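Prolyl 4-hydroxylase alpha subunit Fe(2+) 2OG dioxygenase domain-containing protein (Burkholderia ambifaria, PDB 3W20) probably catalyses the 2-oxoglutarate-dependent oxidation of N-substituted L-amino acids at a metal centre, which holds zinc in this crystal. Local coordinates at residues A122-I127 against E132-L137; L170-P175 against H264-W269. One frame throughout, in Å; residues are numbered along the deposited sequence.

Contact 1 (residues 122-127 against 132-137) is a beta hairpin and contact 2 (170-175 against 264-269) a loop resting on a hairpin turn; their centres are about 12 Å apart. Strand 123-127 runs parallel to strand 268-272 in the main sheet, and Lys123 N lies 3.1 Å from Trp269 O, a probable hydrogen bond. At the other end Leu170 CD2 packs 3.7 Å from Ile127 CD1. Neither contact supplies a metal ligand: the zinc is held by His155, Asp157 and His246. The side chains of Leu125 and Phe174 lie about 12 and 10 Å from that of Asp157, and the side chain of Leu137 is about 10 Å from that of Arg141, which binds 2-oxoglutarate.

Contact 1. Residues A122-I127 against E132-L137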
ATOM      1  N   ALA A 122       8.194 -10.222 -19.023  1.00 22.53           N
ATOM      2  CA  ALA A 122       8.276  -9.511 -17.727  1.00 20.69           C
ATOM      3  C   ALA A 122       6.876  -9.358 -17.110  1.00 21.44           C
ATOM      4  O   ALA A 122       5.822  -9.326 -17.840  1.00 19.30           O
ATOM      5  CB  ALA A 122       8.910  -8.121 -17.924  1.00 21.93           C
ATOM      6  N   LYS A 123       6.846  -9.260 -15.787  1.00 19.87           N
ATOM      7  CA  LYS A 123       5.605  -9.007 -15.066  1.00 21.19           C
ATOM      8  C   LYS A 123       5.887  -7.876 -14.073  1.00 20.02           C
ATOM      9  O   LYS A 123       7.041  -7.598 -13.798  1.00 20.18           O
ATOM     10  CB  LYS A 123       5.205 -10.272 -14.331  1.00 24.04           C
ATOM     11  CG  LYS A 123       4.579 -11.340 -15.229  1.00 27.97           C
ATOM     12  CD  LYS A 123       4.832 -12.710 -14.613  1.00 33.22           C
ATOM     13  CE  LYS A 123       4.200 -13.818 -15.451  1.00 41.42           C
ATOM     14  NZ  LYS A 123       5.243 -14.226 -16.422  1.00 44.31           N
ATOM     15  N   PRO A 124       4.850  -7.216 -13.534  1.00 19.44           N
ATOM     16  CA  PRO A 124       5.120  -6.221 -12.454  1.00 19.84           C
ATOM     17  C   PRO A 124       5.765  -6.900 -11.254  1.00 18.47           C
ATOM     18  O   PRO A 124       5.394  -8.040 -10.894  1.00 19.06           O
ATOM     19  CB  PRO A 124       3.744  -5.701 -12.067  1.00 24.44           C
ATOM     20  CG  PRO A 124       2.730  -6.437 -12.954  1.00 25.56           C
ATOM     21  CD  PRO A 124       3.418  -7.422 -13.859  1.00 23.18           C
ATOM     22  N   LEU A 125       6.702  -6.220 -10.612  1.00 18.08           N
ATOM     23  CA  LEU A 125       7.287  -6.705  -9.378  1.00 16.98           C
ATOM     24  C   LEU A 125       6.177  -6.734  -8.320  1.00 17.00           C
ATOM     25  O   LEU A 125       5.282  -5.872  -8.313  1.00 16.72           O
ATOM     26  CB  LEU A 125       8.408  -5.755  -8.910  1.00 15.80           C
ATOM     27  CG  LEU A 125       9.152  -6.184  -7.672  1.00 17.69           C
ATOM     28  CD1 LEU A 125       9.862  -7.520  -7.913  1.00 17.96           C
ATOM     29  CD2 LEU A 125      10.084  -5.010  -7.364  1.00 16.85           C
ATOM     30  N   THR A 126       6.224  -7.709  -7.435  1.00 18.19           N
ATOM     31  CA  THR A 126       5.201  -7.808  -6.368  1.00 21.05           C
ATOM     32  C   THR A 126       5.903  -7.932  -5.030  1.00 21.20           C
ATOM     33  O   THR A 126       7.076  -8.335  -4.935  1.00 20.83           O
ATOM     34  CB  THR A 126       4.250  -9.013  -6.581  1.00 21.61           C
ATOM     35  OG1 THR A 126       4.985 -10.244  -6.564  1.00 22.35           O
ATOM     36  CG2 THR A 126       3.390  -8.865  -7.881  1.00 21.02           C
ATOM     37  N   ILE A 127       5.190  -7.539  -3.994  1.00 21.86           N
ATOM     38  CA  ILE A 127       5.722  -7.737  -2.648  1.00 27.62           C
ATOM     39  C   ILE A 127       4.819  -8.726  -1.925  1.00 29.40           C
ATOM     40  O   ILE A 127       3.628  -8.823  -2.250  1.00 32.83           O
ATOM     41  CB  ILE A 127       5.855  -6.374  -1.970  1.00 25.08           C
ATOM     42  CG1 ILE A 127       6.464  -6.476  -0.563  1.00 28.18           C
ATOM     43  CG2 ILE A 127       4.569  -5.520  -2.018  1.00 27.76           C
ATOM     44  CD1 ILE A 127       7.103  -5.190  -0.205  1.00 28.56           C
ATOM     45  N   GLU A 132      -0.143 -11.292  -3.046  1.00 44.64           N
ATOM     46  CA  GLU A 132       0.839 -10.399  -3.677  1.00 42.22           C
ATOM     47  C   GLU A 132       0.253  -9.143  -4.363  1.00 40.25           C
ATOM     48  O   GLU A 132      -0.733  -9.210  -5.102  1.00 47.10           O
ATOM     49  CB  GLU A 132       1.803 -11.157  -4.582  1.00 46.45           C
ATOM     50  CG  GLU A 132       1.229 -11.507  -5.941  1.00 48.29           C
ATOM     51  CD  GLU A 132       1.839 -12.772  -6.505  1.00 51.46           C
ATOM     52  OE1 GLU A 132       3.044 -13.016  -6.297  1.00 52.78           O
ATOM     53  OE2 GLU A 132       1.097 -13.529  -7.154  1.00 58.12           O
ATOM     54  N   VAL A 133       0.863  -7.996  -4.075  1.00 31.27           N
ATOM     55  CA  VAL A 133       0.338  -6.736  -4.575  1.00 23.26           C
ATOM     56  C   VAL A 133       1.519  -6.147  -5.391  1.00 20.19           C
ATOM     57  O   VAL A 133       2.673  -6.487  -5.164  1.00 18.02           O
ATOM     58  CB  VAL A 133      -0.144  -5.828  -3.439  1.00 26.08           C
ATOM     59  CG1 VAL A 133      -1.081  -6.603  -2.477  1.00 22.84           C
ATOM     60  CG2 VAL A 133       0.991  -5.156  -2.730  1.00 24.09           C
ATOM     61  N   GLU A 134       1.179  -5.321  -6.342  1.00 17.20           N
ATOM     62  CA  GLU A 134       2.120  -4.899  -7.380  1.00 16.76           C
ATOM     63  C   GLU A 134       2.717  -3.551  -6.978  1.00 16.14           C
ATOM     64  O   GLU A 134       2.051  -2.681  -6.427  1.00 17.21           O
ATOM     65  CB  GLU A 134       1.397  -4.717  -8.709  1.00 15.50           C
ATOM     66  CG  GLU A 134       0.816  -6.058  -9.208  1.00 18.17           C
ATOM     67  CD  GLU A 134       0.082  -5.887 -10.531  1.00 20.20           C
ATOM     68  OE1 GLU A 134      -0.322  -4.779 -10.909  1.00 19.96           O
ATOM     69  OE2 GLU A 134      -0.058  -6.917 -11.209  1.00 22.02           O
ATOM     70  N   PHE A 135       3.999  -3.424  -7.323  1.00 17.55           N
ATOM     71  CA  PHE A 135       4.642  -2.133  -7.440  1.00 15.71           C
ATOM     72  C   PHE A 135       4.061  -1.385  -8.639  1.00 16.14           C
ATOM     73  O   PHE A 135       3.502  -2.000  -9.605  1.00 17.63           O
ATOM     74  CB  PHE A 135       6.110  -2.376  -7.692  1.00 15.32           C
ATOM     75  CG  PHE A 135       6.904  -2.775  -6.421  1.00 16.45           C
ATOM     76  CD1 PHE A 135       7.801  -1.894  -5.823  1.00 18.13           C
ATOM     77  CD2 PHE A 135       6.764  -4.028  -5.880  1.00 17.03           C
ATOM     78  CE1 PHE A 135       8.505  -2.278  -4.659  1.00 21.68           C
ATOM     79  CE2 PHE A 135       7.453  -4.412  -4.730  1.00 20.19           C
ATOM     80  CZ  PHE A 135       8.338  -3.552  -4.131  1.00 20.68           C
ATOM     81  N   LEU A 136       4.183  -0.063  -8.590  1.00 14.27           N
ATOM     82  CA  LEU A 136       3.836   0.764  -9.726  1.00 16.91           C
ATOM     83  C   LEU A 136       4.642   0.276 -10.945  1.00 16.64           C
ATOM     84  O   LEU A 136       5.856  -0.019 -10.827  1.00 16.74           O
ATOM     85  CB  LEU A 136       4.210   2.244  -9.420  1.00 17.51           C
ATOM     86  CG  LEU A 136       4.101   3.166 -10.615  1.00 16.71           C
ATOM     87  CD1 LEU A 136       2.590   3.258 -10.878  1.00 20.63           C
ATOM     88  CD2 LEU A 136       4.620   4.562 -10.317  1.00 20.18           C
ATOM     89  N   LEU A 137       4.030   0.257 -12.154  1.00 17.01           N
ATOM     90  CA  LEU A 137       4.788  -0.297 -13.321  1.00 16.99           C
ATOM     91  C   LEU A 137       5.764   0.654 -14.013  1.00 16.68           C
ATOM     92  O   LEU A 137       6.830   0.222 -14.497  1.00 17.04           O
ATOM     93  CB  LEU A 137       3.822  -0.863 -14.411  1.00 15.83           C
ATOM     94  CG  LEU A 137       3.453  -2.311 -14.185  1.00 15.33           C
ATOM     95  CD1 LEU A 137       2.173  -2.673 -15.015  1.00 19.37           C
ATOM     96  CD2 LEU A 137       4.636  -3.213 -14.684  1.00 19.60           C
TER
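Leu125 lays its CD2 methyl over the middle of the Phe135 ring, 3.7 Å from the centroid and only 10° off the ring normal, a clean CH-pi contact. Both side chains lie side by side and point the same way. Leu125 gets there with CG swung anti to its backbone N (chi1 -177°), which brings CG as well as CD2 against the ring. Ile127 CB meets Phe135 CE2 obliquely at 3.7 Å, and the carbonyl carbon of Thr126 sits in plane at the ring edge.

The backbone fixes this pairing. Phe135 N donates to Leu125 O at 2.9 Å, tilted 26° from the carbonyl plane, while Ile127 N reaches Val133 O at 3.0 Å, nearly in line with the carbonyl bond. The return bond from Val133 N to Ile127 O is weak. Thr126 and Glu134 form the non-hydrogen-bonded pair between, and Thr126 CA also leans its hydrogen on Val133 O. Ile127 and Val133 form the antiparallel hydrogen-bonded pair, and their CG2 methyls touch as the side chains cross.

On the Thr126 and Glu134 face the contacts are more polar. The extended Glu134 chain brings its carboxylate to the CG end of the Pro124 ring, OE2 3.3 Å from Pro124 CG; Arg108 forms a salt bridge to OE2 and Asn104 bonds to OE1. Farther along, Leu137 CD2 closes on Pro124 CB at 3.7 Å.

Around the hairpin, helix 87-107 meets it through Phe97, which packs edge-to-face on Phe135, and through Asn104, which also bonds the backbone of Phe135 and Leu137. Ser91 and Ala94 of the second subunit pack on Ile127 and Val133. Strands 123-127 and 133-134 form this beta hairpin beside the parallel strand 268-272, in the sheet of a double-stranded beta-helix dioxygenase.

Contact 2. Residues L170-P175 against H264-W269; sequences LKRSFP and HTEDGW
Phe174 turns the edge of its ring to the backbone of His264: His264 O lies near the ring plane, 3.8 Å from Phe174 CE1. The Thr265 CG2 methyl approaches the same CE1 obliquely at 4.1 Å. This is the closer-packed half, and Ile263 of strand 255-265 continues it against Phe174. With CG set anti to the carbonyl carbon (chi1 -71°), the ring also brings CZ against one face of the Arg172 guanidinium, 3.6 Å from its plane and offset toward the rim.

What the loop packs on is a beta hairpin joining strands 255-265 and 268-272 through a type I turn from Thr265 to Gly268. Thr265 OG1 accepts the N-H of Asp267, two residues on, which makes an ST turn, and donates to Gly268 O at 2.8 Å on an in-plane lone pair. Gly268 O is therefore gripped twice, since Thr265 N bonds to it too.

The outer half is looser and exposed. Arg172 reaches out fully extended to Glu266, NH1 bonding OE1 at 3.0 Å and NH2 adding a weak bond to the same oxygen. The two flat groups are only 16° apart in tilt, yet OE1 is met 33° out of the carboxylate plane.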
ATOM      1  N   LEU A 170      12.827  -4.092   1.319  1.00 16.31           N
ATOM      2  CA  LEU A 170      13.494  -4.764   0.195  1.00 15.90           C
ATOM      3  C   LEU A 170      14.972  -4.702   0.408  1.00 15.98           C
ATOM      4  O   LEU A 170      15.585  -3.686   0.066  1.00 17.76           O
ATOM      5  CB  LEU A 170      13.160  -3.932  -1.064  1.00 19.13           C
ATOM      6  CG  LEU A 170      11.791  -4.196  -1.749  1.00 30.37           C
ATOM      7  CD1 LEU A 170      11.848  -5.073  -3.002  1.00 29.32           C
ATOM      8  CD2 LEU A 170      10.683  -4.697  -0.864  1.00 24.19           C
ATOM      9  N   LYS A 171      15.568  -5.775   0.918  1.00 14.96           N
ATOM     10  CA  LYS A 171      16.892  -5.612   1.446  1.00 17.27           C
ATOM     11  C   LYS A 171      17.938  -6.188   0.475  1.00 18.17           C
ATOM     12  O   LYS A 171      19.169  -6.027   0.666  1.00 21.03           O
ATOM     13  CB  LYS A 171      16.974  -6.271   2.801  1.00 17.71           C
ATOM     14  CG  LYS A 171      16.164  -5.473   3.865  1.00 21.20           C
ATOM     15  CD  LYS A 171      16.512  -5.922   5.280  1.00 21.82           C
ATOM     16  CE  LYS A 171      15.472  -5.429   6.241  1.00 22.61           C
ATOM     17  NZ  LYS A 171      15.715  -3.973   6.493  1.00 22.04           N
ATOM     18  N   ARG A 172      17.421  -6.779  -0.577  1.00 17.45           N
ATOM     19  CA  ARG A 172      18.270  -7.426  -1.560  1.00 16.37           C
ATOM     20  C   ARG A 172      18.569  -6.509  -2.741  1.00 16.67           C
ATOM     21  O   ARG A 172      17.652  -5.890  -3.317  1.00 16.27           O
ATOM     22  CB  ARG A 172      17.630  -8.703  -2.023  1.00 16.74           C
ATOM     23  CG  ARG A 172      18.436  -9.404  -3.134  1.00 18.76           C
ATOM     24  CD  ARG A 172      17.667 -10.687  -3.546  1.00 20.93           C
ATOM     25  NE  ARG A 172      18.460 -11.391  -4.545  1.00 22.97           N
ATOM     26  CZ  ARG A 172      18.060 -12.427  -5.257  1.00 24.12           C
ATOM     27  NH1 ARG A 172      16.797 -12.881  -5.167  1.00 26.10           N
ATOM     28  NH2 ARG A 172      18.885 -12.936  -6.164  1.00 22.54           N
ATOM     29  N   SER A 173      19.865  -6.415  -3.047  1.00 14.36           N
ATOM     30  CA  SER A 173      20.347  -5.609  -4.187  1.00 14.95           C
ATOM     31  C   SER A 173      20.529  -6.499  -5.380  1.00 14.58           C
ATOM     32  O   SER A 173      20.937  -7.667  -5.217  1.00 17.81           O
ATOM     33  CB  SER A 173      21.658  -4.910  -3.876  1.00 13.55           C
ATOM     34  OG  SER A 173      22.224  -4.141  -5.001  1.00 14.49           O
ATOM     35  N   PHE A 174      20.227  -5.963  -6.588  1.00 13.75           N
ATOM     36  CA  PHE A 174      20.385  -6.691  -7.839  1.00 14.84           C
ATOM     37  C   PHE A 174      21.446  -5.974  -8.626  1.00 14.52           C
ATOM     38  O   PHE A 174      21.235  -4.810  -9.051  1.00 12.82           O
ATOM     39  CB  PHE A 174      19.052  -6.659  -8.609  1.00 13.54           C
ATOM     40  CG  PHE A 174      17.976  -7.540  -7.951  1.00 16.95           C
ATOM     41  CD1 PHE A 174      17.720  -8.818  -8.447  1.00 16.62           C
ATOM     42  CD2 PHE A 174      17.349  -7.144  -6.773  1.00 17.20           C
ATOM     43  CE1 PHE A 174      16.739  -9.640  -7.853  1.00 17.04           C
ATOM     44  CE2 PHE A 174      16.454  -8.007  -6.113  1.00 18.69           C
ATOM     45  CZ  PHE A 174      16.146  -9.260  -6.674  1.00 15.82           C
ATOM     46  N   PRO A 175      22.657  -6.572  -8.769  1.00 14.72           N
ATOM     47  CA  PRO A 175      23.727  -5.730  -9.356  1.00 14.13           C
ATOM     48  C   PRO A 175      23.504  -5.338 -10.803  1.00 14.24           C
ATOM     49  O   PRO A 175      24.050  -4.342 -11.282  1.00 14.74           O
ATOM     50  CB  PRO A 175      24.995  -6.647  -9.256  1.00 16.47           C
ATOM     51  CG  PRO A 175      24.441  -8.019  -8.990  1.00 16.26           C
ATOM     52  CD  PRO A 175      23.119  -7.922  -8.342  1.00 14.60           C
ATOM     53  N   HIS A 264      16.065  -8.898 -12.573  1.00 16.09           N
ATOM     54  CA  HIS A 264      15.870 -10.278 -13.015  1.00 17.88           C
ATOM     55  C   HIS A 264      15.776 -11.155 -11.791  1.00 18.11           C
ATOM     56  O   HIS A 264      16.778 -11.480 -11.170  1.00 17.68           O
ATOM     57  CB  HIS A 264      17.039 -10.686 -13.891  1.00 18.80           C
ATOM     58  CG  HIS A 264      16.785 -11.970 -14.667  1.00 22.07           C
ATOM     59  ND1 HIS A 264      17.655 -12.426 -15.609  1.00 25.03           N
ATOM     60  CD2 HIS A 264      15.705 -12.851 -14.656  1.00 23.16           C
ATOM     61  CE1 HIS A 264      17.141 -13.585 -16.167  1.00 24.77           C
ATOM     62  NE2 HIS A 264      15.958 -13.831 -15.594  1.00 22.02           N
ATOM     63  N   THR A 265      14.563 -11.542 -11.437  1.00 19.83           N
ATOM     64  CA  THR A 265      14.386 -12.376 -10.239  1.00 21.25           C
ATOM     65  C   THR A 265      14.320 -13.852 -10.574  1.00 22.75           C
ATOM     66  O   THR A 265      14.255 -14.219 -11.760  1.00 21.00           O
ATOM     67  CB  THR A 265      13.124 -11.996  -9.457  1.00 22.79           C
ATOM     68  OG1 THR A 265      11.975 -12.502 -10.120  1.00 24.23           O
ATOM     69  CG2 THR A 265      13.031 -10.457  -9.373  1.00 24.49           C
ATOM     70  N   GLU A 266      14.452 -14.689  -9.507  1.00 22.96           N
ATOM     71  CA  GLU A 266      14.284 -16.132  -9.614  1.00 27.38           C
ATOM     72  C   GLU A 266      13.030 -16.489 -10.416  1.00 28.32           C
ATOM     73  O   GLU A 266      13.043 -17.484 -11.133  1.00 29.76           O
ATOM     74  CB  GLU A 266      14.275 -16.791  -8.197  1.00 30.19           C
ATOM     75  CG  GLU A 266      15.622 -17.277  -7.568  1.00 35.57           C
ATOM     76  CD  GLU A 266      16.834 -16.328  -7.439  1.00 46.33           C
ATOM     77  OE1 GLU A 266      17.021 -15.590  -6.401  1.00 42.10           O
ATOM     78  OE2 GLU A 266      17.716 -16.437  -8.334  1.00 44.21           O
ATOM     79  N   ASP A 267      11.983 -15.657 -10.381  1.00 29.16           N
ATOM     80  CA  ASP A 267      10.715 -15.969 -11.065  1.00 29.42           C
ATOM     81  C   ASP A 267      10.536 -15.327 -12.454  1.00 26.35           C
ATOM     82  O   ASP A 267       9.511 -15.447 -13.127  1.00 25.26           O
ATOM     83  CB  ASP A 267       9.575 -15.569 -10.137  1.00 31.44           C
ATOM     84  CG  ASP A 267       9.548 -16.418  -8.904  1.00 36.01           C
ATOM     85  OD1 ASP A 267       9.693 -17.642  -9.079  1.00 39.04           O
ATOM     86  OD2 ASP A 267       9.422 -15.873  -7.808  1.00 39.73           O
ATOM     87  N   GLY A 268      11.540 -14.569 -12.850  1.00 25.05           N
ATOM     88  CA  GLY A 268      11.561 -13.968 -14.173  1.00 22.72           C
ATOM     89  C   GLY A 268      11.831 -12.463 -14.000  1.00 22.19           C
ATOM     90  O   GLY A 268      11.984 -11.938 -12.876  1.00 24.27           O
ATOM     91  N   TRP A 269      11.798 -11.787 -15.111  1.00 21.85           N
ATOM     92  CA  TRP A 269      11.989 -10.328 -15.180  1.00 18.57           C
ATOM     93  C   TRP A 269      10.832  -9.611 -14.585  1.00 18.32           C
ATOM     94  O   TRP A 269       9.669  -9.936 -14.848  1.00 18.14           O
ATOM     95  CB  TRP A 269      12.089 -10.001 -16.647  1.00 18.68           C
ATOM     96  CG  TRP A 269      13.453 -10.281 -17.200  1.00 20.08           C
ATOM     97  CD1 TRP A 269      13.854 -11.377 -17.999  1.00 22.89           C
ATOM     98  CD2 TRP A 269      14.642  -9.510 -16.971  1.00 18.89           C
ATOM     99  NE1 TRP A 269      15.210 -11.327 -18.239  1.00 22.77           N
ATOM    100  CE2 TRP A 269      15.729 -10.195 -17.677  1.00 21.02           C
ATOM    101  CE3 TRP A 269      14.915  -8.311 -16.319  1.00 17.83           C
ATOM    102  CZ2 TRP A 269      17.023  -9.689 -17.663  1.00 17.81           C
ATOM    103  CZ3 TRP A 269      16.211  -7.832 -16.342  1.00 18.71           C
ATOM    104  CH2 TRP A 269      17.233  -8.510 -17.015  1.00 16.47           C
TER